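Local coordinates for delta-aminolevulinic acid dehydratase (Toxoplasma gondii ME49, PDB 3OBK), which catalyses the condensation of two molecules of 5-aminolevulinic acid to porphobilinogen, an early step in the biosynthesis of tetrapyrroles such as haem, at residues Ser217-Phe222 with Tyr290-Glu295; Ile47-Val52 with Ala328-Tyr333. All coordinates share one frame; numbering follows the deposited sequence.

Overall arrangement
Both contacts lie in the buried core of a TIM-barrel fold and meet at the bound product, porphobilinogen. Contact 2 (47-52 with 328-333) closes the barrel: a strand from early in the chain pairs with the last strand of the barrel, joined by backbone bonds and apolar packing. Contact 1 (217-222 with 290-295) is nested within that closure and is made largely beyond the strand, where a loop and two helix starts meet round the product's propionate. Strands 287-291 and 328-331 are neighbours in the sheet, linked by a probable hydrogen bond from His-291 to Ala-330. Polar bonds to the ligand are more numerous in contact 1, whereas contact 2 supplies a single tyrosine hydroxyl.

Contact 1 of 2, residues Ser217-Phe222 with Tyr290-Glu295; sequences SFYGPF and YHVSGE. With PBG (3-[5-(aminomethyl)-4-(carboxymethyl)-1H-pyrrol-3-yl]propanoic acid), chain L.
Ser-293 OG and the backbone N of Phe-222 meet at the polar centre of this contact. Ser-293 OG accepts a weak hydrogen bond from Phe-222 N at 2.9 Å and donates to PBG O4A at 2.8 Å, a position it reaches because OG sits between the backbone N and the carbonyl carbon (chi1 63°). The other propionate oxygen, PBG O3A, takes a bond from Ser-293 N at 2.9 Å, so one residue grips both oxygens of the carboxylate. The next amide along, Gly-294 N, is bound weakly by Phe-218 O at 2.8 Å. Two backbone N-H groups of the first turn of helix 293-305 thus have acceptors, the one from Gly-294 strongly bent, and the helix start probably favours the negative carboxylate. Glu-295 reaches back to that start, its OE2 taking a nearly straight bond from Val-292 N (172°), which comes from above the carboxylate plane, and its carboxylate is also held by Gly-269 and Leu-270.

Apolar contacts surround these bonds. Val-292 splits its methyls: CG2 packs on Phe-218 CB at 3.7 Å, while CG1 meets the edge of the Tyr-219 ring. Pro-221 lies against Ser-293, its CD approaching Gly-294 CA.

The third group is aromatic. The Phe-222 ring lays one face against the product, with PBG C3A 3.4 Å from its plane and over its centre, while Tyr-219 CD2 comes within 3.5 Å of PBG O2A on the acetate arm. The hydroxyl of Tyr-219 is bound to Tyr-214 O, and Lys-213 makes a cation-pi contact with its ring.

In the fold, the contact joins the starts of helices 220-226 and 293-305 just beyond strand 287-291, with Lys-267 of strand 263-267 touching Tyr-219 and Val-292. Phe-218 packs on Met-298 of helix 293-305 and on Glu-316 of the second subunit.

Contact 2 of 2, residues Ile47-Val52 with Ala328-Tyr333; sequences IYPLFV and AVATYY. With PBG (3-[5-(aminomethyl)-4-(carboxymethyl)-1H-pyrrol-3-yl]propanoic acid), chain L.
Pro-49 lies over one face of the Tyr-332 ring in a CH-pi contact, CG being 4.0 Å from the ring centroid and set toward the rim; the two side chains cross at about a right angle. Pro-49 CB adds a touch on Tyr-332 CE1 at 3.5 Å. Farther along the strand, Phe-51 holds its ring nearly parallel to that of Tyr-332, planes at 10°, but so far slid that the centroids are 5.9 Å apart and the rings hardly overlap. With CG anti to its carbonyl carbon (chi1 -58°), Tyr-332 crosses the proline and carries its hydroxyl to the product. Tyr-332 OH donates to PBG O3A at 2.6 Å, and O3A lies at the edge of the tyrosine ring, in its plane. Tyr-290 also bonds to that hydroxyl.

Tyr-48 turns to the other face of the sheet, the edge of its ring near the carbonyl oxygens of Thr-331 and Tyr-332 and its hydroxyl on Glu-78. The strands themselves are parallel neighbours: Ile-47 N binds Val-329 O, and Thr-331 N returns to Ile-47 O at 2.9 Å. Beyond them an ST turn, Tyr-333 N to Thr-331 OG1, leads the chain toward helix 334-346.

Ile-47, Ala-328, Ala-330 and Pro-49 face Val-288 and Tyr-290 of strand 287-291, Leu-50 packs on helix 72-84, and helix 220-226 touches Phe-51 and Tyr-332.

Contact 1 of 2, residues Ser217-Phe222 with Tyr290-Glu295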
ATOM      1  N   SER A 217      -3.517  33.113  10.383  1.00 14.24           N
ATOM      2  CA  SER A 217      -3.612  34.556  10.333  1.00 14.80           C
ATOM      3  C   SER A 217      -4.714  35.032   9.343  1.00 14.39           C
ATOM      4  O   SER A 217      -4.906  36.227   9.156  1.00 15.18           O
ATOM      5  CB  SER A 217      -2.243  35.142   9.981  1.00 14.94           C
ATOM      6  OG  SER A 217      -2.007  35.076   8.576  1.00 18.50           O
ATOM      7  N   PHE A 218      -5.438  34.102   8.736  1.00 13.71           N
ATOM      8  CA  PHE A 218      -6.531  34.437   7.836  1.00 13.66           C
ATOM      9  C   PHE A 218      -7.906  34.570   8.498  1.00 13.27           C
ATOM     10  O   PHE A 218      -8.905  34.680   7.776  1.00 12.83           O
ATOM     11  CB  PHE A 218      -6.659  33.378   6.732  1.00 13.93           C
ATOM     12  CG  PHE A 218      -5.554  33.413   5.745  1.00 14.93           C
ATOM     13  CD1 PHE A 218      -5.565  34.339   4.724  1.00 17.02           C
ATOM     14  CD2 PHE A 218      -4.500  32.518   5.833  1.00 15.03           C
ATOM     15  CE1 PHE A 218      -4.542  34.376   3.805  1.00 18.03           C
ATOM     16  CE2 PHE A 218      -3.489  32.556   4.947  1.00 15.96           C
ATOM     17  CZ  PHE A 218      -3.491  33.485   3.922  1.00 17.69           C
ATOM     18  N   TYR A 219      -7.972  34.533   9.829  1.00 12.77           N
ATOM     19  CA  TYR A 219      -9.237  34.656  10.557  1.00 13.08           C
ATOM     20  C   TYR A 219      -9.573  36.081  10.970  1.00 13.75           C
ATOM     21  O   TYR A 219     -10.541  36.321  11.703  1.00 14.09           O
ATOM     22  CB  TYR A 219      -9.203  33.840  11.858  1.00 13.48           C
ATOM     23  CG  TYR A 219      -8.891  32.372  11.743  1.00 11.47           C
ATOM     24  CD1 TYR A 219      -9.487  31.592  10.798  1.00 10.05           C
ATOM     25  CD2 TYR A 219      -8.045  31.771  12.643  1.00 11.91           C
ATOM     26  CE1 TYR A 219      -9.224  30.255  10.710  1.00 11.46           C
ATOM     27  CE2 TYR A 219      -7.777  30.426  12.589  1.00 11.89           C
ATOM     28  CZ  TYR A 219      -8.353  29.665  11.611  1.00 11.08           C
ATOM     29  OH  TYR A 219      -8.073  28.333  11.550  1.00  8.30           O
ATOM     30  N   GLY A 220      -8.783  37.039  10.529  1.00 14.80           N
ATOM     31  CA  GLY A 220      -8.905  38.396  11.053  1.00 15.71           C
ATOM     32  C   GLY A 220     -10.262  39.043  10.834  1.00 15.82           C
ATOM     33  O   GLY A 220     -10.832  39.605  11.770  1.00 16.35           O
ATOM     34  N   PRO A 221     -10.760  39.015   9.589  1.00 15.99           N
ATOM     35  CA  PRO A 221     -12.050  39.656   9.322  1.00 16.68           C
ATOM     36  C   PRO A 221     -13.210  39.006  10.066  1.00 16.92           C
ATOM     37  O   PRO A 221     -14.125  39.705  10.490  1.00 16.90           O
ATOM     38  CB  PRO A 221     -12.202  39.536   7.798  1.00 16.82           C
ATOM     39  CG  PRO A 221     -10.793  39.441   7.297  1.00 16.65           C
ATOM     40  CD  PRO A 221     -10.031  38.699   8.349  1.00 15.82           C
ATOM     41  N   PHE A 222     -13.162  37.690  10.260  1.00 16.85           N
ATOM     42  CA  PHE A 222     -14.140  37.056  11.136  1.00 17.12           C
ATOM     43  C   PHE A 222     -14.111  37.714  12.557  1.00 17.84           C
ATOM     44  O   PHE A 222     -15.161  38.053  13.120  1.00 17.34           O
ATOM     45  CB  PHE A 222     -13.885  35.546  11.199  1.00 16.45           C
ATOM     46  CG  PHE A 222     -14.774  34.797  12.181  1.00 14.97           C
ATOM     47  CD1 PHE A 222     -14.443  34.737  13.535  1.00 13.04           C
ATOM     48  CD2 PHE A 222     -15.899  34.106  11.728  1.00 13.17           C
ATOM     49  CE1 PHE A 222     -15.229  34.030  14.416  1.00 13.87           C
ATOM     50  CE2 PHE A 222     -16.698  33.381  12.586  1.00 12.70           C
ATOM     51  CZ  PHE A 222     -16.392  33.360  13.941  1.00 14.70           C
ATOM     52  N   TYR A 290     -13.348  24.938   5.005  1.00  9.12           N
ATOM     53  CA  TYR A 290     -13.835  26.281   5.293  1.00  9.01           C
ATOM     54  C   TYR A 290     -12.998  27.298   4.518  1.00  9.21           C
ATOM     55  O   TYR A 290     -11.800  27.459   4.764  1.00  9.00           O
ATOM     56  CB  TYR A 290     -13.736  26.569   6.777  1.00  8.74           C
ATOM     57  CG  TYR A 290     -14.714  27.592   7.311  1.00  8.49           C
ATOM     58  CD1 TYR A 290     -14.808  28.875   6.784  1.00  8.68           C
ATOM     59  CD2 TYR A 290     -15.521  27.286   8.398  1.00 10.04           C
ATOM     60  CE1 TYR A 290     -15.713  29.829   7.332  1.00  8.40           C
ATOM     61  CE2 TYR A 290     -16.422  28.206   8.930  1.00  9.59           C
ATOM     62  CZ  TYR A 290     -16.515  29.465   8.407  1.00  8.86           C
ATOM     63  OH  TYR A 290     -17.420  30.323   8.997  1.00 10.22           O
ATOM     64  N   HIS A 291     -13.663  27.967   3.576  1.00  8.99           N
ATOM     65  CA  HIS A 291     -13.132  29.108   2.864  1.00  9.29           C
ATOM     66  C   HIS A 291     -13.317  30.332   3.768  1.00  9.11           C
ATOM     67  O   HIS A 291     -14.409  30.923   3.789  1.00 10.18           O
ATOM     68  CB  HIS A 291     -13.903  29.265   1.557  1.00  9.59           C
ATOM     69  CG  HIS A 291     -13.281  30.206   0.576  1.00 10.39           C
ATOM     70  ND1 HIS A 291     -14.032  31.077  -0.185  1.00 12.19           N
ATOM     71  CD2 HIS A 291     -11.991  30.403   0.219  1.00 10.77           C
ATOM     72  CE1 HIS A 291     -13.226  31.763  -0.980  1.00 12.32           C
ATOM     73  NE2 HIS A 291     -11.983  31.371  -0.759  1.00 11.14           N
ATOM     74  N   VAL A 292     -12.273  30.692   4.515  1.00  8.41           N
ATOM     75  CA  VAL A 292     -12.425  31.561   5.667  1.00  8.42           C
ATOM     76  C   VAL A 292     -12.423  33.043   5.320  1.00  8.95           C
ATOM     77  O   VAL A 292     -12.017  33.443   4.230  1.00  8.92           O
ATOM     78  CB  VAL A 292     -11.326  31.328   6.711  1.00  8.67           C
ATOM     79  CG1 VAL A 292     -11.242  29.865   7.082  1.00  8.26           C
ATOM     80  CG2 VAL A 292      -9.985  31.867   6.228  1.00  8.42           C
ATOM     81  N   SER A 293     -12.860  33.853   6.289  1.00  9.18           N
ATOM     82  CA  SER A 293     -13.063  35.275   6.106  1.00  9.38           C
ATOM     83  C   SER A 293     -11.897  35.954   5.405  1.00  9.43           C
ATOM     84  O   SER A 293     -12.078  36.778   4.533  1.00 10.31           O
ATOM     85  CB  SER A 293     -13.265  35.914   7.469  1.00 10.10           C
ATOM     86  OG  SER A 293     -12.111  35.774   8.291  1.00 10.12           O
ATOM     87  N   GLY A 294     -10.695  35.602   5.786  1.00  9.33           N
ATOM     88  CA  GLY A 294      -9.516  36.220   5.198  1.00  9.99           C
ATOM     89  C   GLY A 294      -9.374  35.886   3.732  1.00  9.75           C
ATOM     90  O   GLY A 294      -9.013  36.734   2.930  1.00  9.86           O
ATOM     91  N   GLU A 295      -9.660  34.638   3.399  1.00 10.09           N
ATOM     92  CA  GLU A 295      -9.665  34.195   2.012  1.00 10.68           C
ATOM     93  C   GLU A 295     -10.719  34.959   1.206  1.00 10.27           C
ATOM     94  O   GLU A 295     -10.448  35.355   0.093  1.00 10.09           O
ATOM     95  CB  GLU A 295      -9.916  32.695   1.921  1.00 10.76           C
ATOM     96  CG  GLU A 295      -8.851  31.821   2.620  1.00 12.58           C
ATOM     97  CD  GLU A 295      -9.173  30.361   2.502  1.00 13.85           C
ATOM     98  OE1 GLU A 295      -9.017  29.827   1.371  1.00 13.29           O
ATOM     99  OE2 GLU A 295      -9.628  29.778   3.535  1.00 15.34           O
TER
HETATM  100  CHA PBG L 360     -14.142  30.526  16.645  1.00 19.71           C
HETATM  101  C1A PBG L 360     -14.172  30.634  15.155  1.00 19.58           C
HETATM  102  C2A PBG L 360     -13.265  31.326  14.358  1.00 19.49           C
HETATM  103  C3A PBG L 360     -13.688  31.143  13.054  1.00 16.46           C
HETATM  104  C4A PBG L 360     -14.770  30.283  13.090  1.00 18.81           C
HETATM  105  NA  PBG L 360     -15.063  30.012  14.370  1.00 19.44           N
HETATM  106  C5A PBG L 360     -12.154  32.256  14.782  1.00 21.31           C
HETATM  107  C6A PBG L 360     -10.994  31.647  15.444  1.00 19.95           C
HETATM  108  O1A PBG L 360     -11.158  30.498  15.932  1.00 22.89           O
HETATM  109  O2A PBG L 360      -9.934  32.300  15.578  1.00 16.92           O
HETATM  110  C7A PBG L 360     -13.075  31.764  11.860  1.00 14.72           C
HETATM  111  C8A PBG L 360     -13.845  31.688  10.594  1.00 12.13           C
HETATM  112  C9A PBG L 360     -13.421  32.544   9.474  1.00  9.48           C
HETATM  113  O3A PBG L 360     -14.257  32.800   8.613  1.00 14.05           O
HETATM  114  O4A PBG L 360     -12.392  33.237   9.490  1.00  9.26           O
HETATM  115  N1  PBG L 360     -13.905  29.244  17.224  1.00 18.89           N

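Contact 2 of 2, residues Ile47-Val52 with Ala328-Tyr333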
ATOM      1  N   ILE A  47     -22.104  25.463   2.209  1.00  9.55           N
ATOM      2  CA  ILE A  47     -22.573  25.903   3.503  1.00  9.39           C
ATOM      3  C   ILE A  47     -22.371  27.420   3.571  1.00  9.73           C
ATOM      4  O   ILE A  47     -21.274  27.924   3.288  1.00  9.96           O
ATOM      5  CB  ILE A  47     -21.765  25.234   4.640  1.00  8.59           C
ATOM      6  CG1 ILE A  47     -21.783  23.710   4.514  1.00  8.59           C
ATOM      7  CG2 ILE A  47     -22.321  25.589   5.937  1.00  7.55           C
ATOM      8  CD1 ILE A  47     -20.860  23.008   5.453  1.00  6.79           C
ATOM      9  N   TYR A  48     -23.409  28.151   3.962  1.00  9.65           N
ATOM     10  CA  TYR A  48     -23.354  29.605   3.965  1.00  9.86           C
ATOM     11  C   TYR A  48     -23.245  30.117   5.398  1.00 10.05           C
ATOM     12  O   TYR A  48     -24.155  29.905   6.206  1.00  9.87           O
ATOM     13  CB  TYR A  48     -24.630  30.149   3.300  1.00 10.69           C
ATOM     14  CG  TYR A  48     -24.690  31.643   3.031  1.00 10.56           C
ATOM     15  CD1 TYR A  48     -23.541  32.377   2.811  1.00 11.65           C
ATOM     16  CD2 TYR A  48     -25.911  32.305   2.940  1.00 11.54           C
ATOM     17  CE1 TYR A  48     -23.590  33.730   2.538  1.00 13.15           C
ATOM     18  CE2 TYR A  48     -25.978  33.680   2.645  1.00 13.31           C
ATOM     19  CZ  TYR A  48     -24.796  34.378   2.451  1.00 14.09           C
ATOM     20  OH  TYR A  48     -24.766  35.720   2.200  1.00 15.80           O
ATOM     21  N   PRO A  49     -22.135  30.786   5.734  1.00 10.10           N
ATOM     22  CA  PRO A  49     -21.990  31.231   7.107  1.00 10.69           C
ATOM     23  C   PRO A  49     -22.412  32.683   7.318  1.00 10.65           C
ATOM     24  O   PRO A  49     -21.982  33.558   6.568  1.00 10.30           O
ATOM     25  CB  PRO A  49     -20.481  31.048   7.389  1.00 10.34           C
ATOM     26  CG  PRO A  49     -19.862  30.546   6.124  1.00 10.28           C
ATOM     27  CD  PRO A  49     -20.855  30.904   5.032  1.00 10.86           C
ATOM     28  N   LEU A  50     -23.244  32.911   8.335  1.00 10.27           N
ATOM     29  CA  LEU A  50     -23.820  34.229   8.586  1.00 10.82           C
ATOM     30  C   LEU A  50     -23.599  34.697  10.020  1.00 11.15           C
ATOM     31  O   LEU A  50     -23.356  33.894  10.935  1.00  9.32           O
ATOM     32  CB  LEU A  50     -25.316  34.230   8.296  1.00 11.23           C
ATOM     33  CG  LEU A  50     -25.715  33.851   6.862  1.00 10.79           C
ATOM     34  CD1 LEU A  50     -27.179  33.509   6.793  1.00  9.44           C
ATOM     35  CD2 LEU A  50     -25.327  34.992   5.888  1.00 11.07           C
ATOM     36  N   PHE A  51     -23.675  36.016  10.171  1.00 11.74           N
ATOM     37  CA  PHE A  51     -23.475  36.679  11.432  1.00 12.69           C
ATOM     38  C   PHE A  51     -24.743  37.379  11.813  1.00 13.82           C
ATOM     39  O   PHE A  51     -25.331  38.101  10.986  1.00 13.57           O
ATOM     40  CB  PHE A  51     -22.390  37.736  11.293  1.00 13.15           C
ATOM     41  CG  PHE A  51     -21.079  37.185  10.889  1.00 12.89           C
ATOM     42  CD1 PHE A  51     -20.248  36.590  11.828  1.00 12.86           C
ATOM     43  CD2 PHE A  51     -20.681  37.219   9.567  1.00 12.87           C
ATOM     44  CE1 PHE A  51     -19.027  36.061  11.436  1.00 13.04           C
ATOM     45  CE2 PHE A  51     -19.472  36.698   9.186  1.00 12.33           C
ATOM     46  CZ  PHE A  51     -18.646  36.117  10.108  1.00 11.71           C
ATOM     47  N   VAL A  52     -25.143  37.182  13.070  1.00 14.84           N
ATOM     48  CA  VAL A  52     -26.304  37.853  13.628  1.00 15.85           C
ATOM     49  C   VAL A  52     -25.947  38.617  14.897  1.00 17.35           C
ATOM     50  O   VAL A  52     -25.154  38.153  15.707  1.00 16.83           O
ATOM     51  CB  VAL A  52     -27.441  36.868  13.947  1.00 15.89           C
ATOM     52  CG1 VAL A  52     -26.972  35.774  14.865  1.00 13.53           C
ATOM     53  CG2 VAL A  52     -28.652  37.625  14.549  1.00 15.31           C
ATOM     54  N   ALA A 328     -18.330  19.040   1.286  1.00  8.99           N
ATOM     55  CA  ALA A 328     -19.051  20.322   1.433  1.00  9.10           C
ATOM     56  C   ALA A 328     -18.020  21.390   1.656  1.00  9.20           C
ATOM     57  O   ALA A 328     -16.950  21.091   2.188  1.00  9.57           O
ATOM     58  CB  ALA A 328     -20.003  20.275   2.606  1.00  8.64           C
ATOM     59  N   VAL A 329     -18.337  22.628   1.280  1.00  9.15           N
ATOM     60  CA  VAL A 329     -17.451  23.769   1.512  1.00  8.99           C
ATOM     61  C   VAL A 329     -18.233  24.862   2.230  1.00  9.18           C
ATOM     62  O   VAL A 329     -19.287  25.241   1.776  1.00  9.46           O
ATOM     63  CB  VAL A 329     -16.964  24.320   0.159  1.00  9.34           C
ATOM     64  CG1 VAL A 329     -16.013  25.474   0.343  1.00  8.96           C
ATOM     65  CG2 VAL A 329     -16.300  23.175  -0.668  1.00  9.58           C
ATOM     66  N   ALA A 330     -17.739  25.346   3.366  1.00  9.09           N
ATOM     67  CA  ALA A 330     -18.337  26.501   4.032  1.00  9.28           C
ATOM     68  C   ALA A 330     -17.732  27.743   3.371  1.00  9.73           C
ATOM     69  O   ALA A 330     -16.512  27.890   3.346  1.00 10.91           O
ATOM     70  CB  ALA A 330     -18.058  26.478   5.525  1.00  8.41           C
ATOM     71  N   THR A 331     -18.548  28.625   2.801  1.00  9.79           N
ATOM     72  CA  THR A 331     -17.969  29.788   2.124  1.00  9.65           C
ATOM     73  C   THR A 331     -18.887  30.975   2.145  1.00  9.79           C
ATOM     74  O   THR A 331     -20.060  30.816   1.911  1.00 10.43           O
ATOM     75  CB  THR A 331     -17.552  29.467   0.649  1.00 10.13           C
ATOM     76  OG1 THR A 331     -17.140  30.669  -0.020  1.00 10.10           O
ATOM     77  CG2 THR A 331     -18.691  28.818  -0.107  1.00  9.07           C
ATOM     78  N   TYR A 332     -18.340  32.170   2.397  1.00 10.03           N
ATOM     79  CA  TYR A 332     -19.135  33.403   2.409  1.00  9.87           C
ATOM     80  C   TYR A 332     -19.621  33.744   0.992  1.00 10.27           C
ATOM     81  O   TYR A 332     -20.540  34.556   0.831  1.00 11.25           O
ATOM     82  CB  TYR A 332     -18.357  34.555   3.071  1.00  9.36           C
ATOM     83  CG  TYR A 332     -17.954  34.213   4.484  1.00  8.96           C
ATOM     84  CD1 TYR A 332     -18.866  34.263   5.514  1.00  8.98           C
ATOM     85  CD2 TYR A 332     -16.670  33.775   4.772  1.00  9.12           C
ATOM     86  CE1 TYR A 332     -18.510  33.934   6.784  1.00  8.87           C
ATOM     87  CE2 TYR A 332     -16.290  33.438   6.042  1.00  8.70           C
ATOM     88  CZ  TYR A 332     -17.215  33.509   7.065  1.00  9.41           C
ATOM     89  OH  TYR A 332     -16.845  33.151   8.355  1.00  8.66           O
ATOM     90  N   TYR A 333     -19.054  33.097  -0.025  1.00 10.20           N
ATOM     91  CA  TYR A 333     -19.579  33.203  -1.409  1.00 10.45           C
ATOM     92  C   TYR A 333     -20.695  32.199  -1.759  1.00 10.30           C
ATOM     93  O   TYR A 333     -21.080  32.087  -2.911  1.00 10.15           O
ATOM     94  CB  TYR A 333     -18.441  33.014  -2.426  1.00 10.44           C
ATOM     95  CG  TYR A 333     -17.690  34.262  -2.756  1.00 10.63           C
ATOM     96  CD1 TYR A 333     -18.271  35.278  -3.505  1.00 11.28           C
ATOM     97  CD2 TYR A 333     -16.389  34.424  -2.356  1.00 11.16           C
ATOM     98  CE1 TYR A 333     -17.551  36.432  -3.822  1.00 11.76           C
ATOM     99  CE2 TYR A 333     -15.669  35.581  -2.659  1.00 10.80           C
ATOM    100  CZ  TYR A 333     -16.242  36.568  -3.388  1.00 11.45           C
ATOM    101  OH  TYR A 333     -15.487  37.689  -3.670  1.00 12.70           O
TER
HETATM  102  CHA PBG L 360     -14.142  30.526  16.645  1.00 19.71           C
HETATM  103  C1A PBG L 360     -14.172  30.634  15.155  1.00 19.58           C
HETATM  104  C2A PBG L 360     -13.265  31.326  14.358  1.00 19.49           C
HETATM  105  C3A PBG L 360     -13.688  31.143  13.054  1.00 16.46           C
HETATM  106  C4A PBG L 360     -14.770  30.283  13.090  1.00 18.81           C
HETATM  107  NA  PBG L 360     -15.063  30.012  14.370  1.00 19.44           N
HETATM  108  C5A PBG L 360     -12.154  32.256  14.782  1.00 21.31           C
HETATM  109  C6A PBG L 360     -10.994  31.647  15.444  1.00 19.95           C
HETATM  110  O1A PBG L 360     -11.158  30.498  15.932  1.00 22.89           O
HETATM  111  O2A PBG L 360      -9.934  32.300  15.578  1.00 16.92           O
HETATM  112  C7A PBG L 360     -13.075  31.764  11.860  1.00 14.72           C
HETATM  113  C8A PBG L 360     -13.845  31.688  10.594  1.00 12.13           C
HETATM  114  C9A PBG L 360     -13.421  32.544   9.474  1.00  9.48           C
HETATM  115  O3A PBG L 360     -14.257  32.800   8.613  1.00 14.05           O
HETATM  116  O4A PBG L 360     -12.392  33.237   9.490  1.00  9.26           O
HETATM  117  N1  PBG L 360     -13.905  29.244  17.224  1.00 18.89           N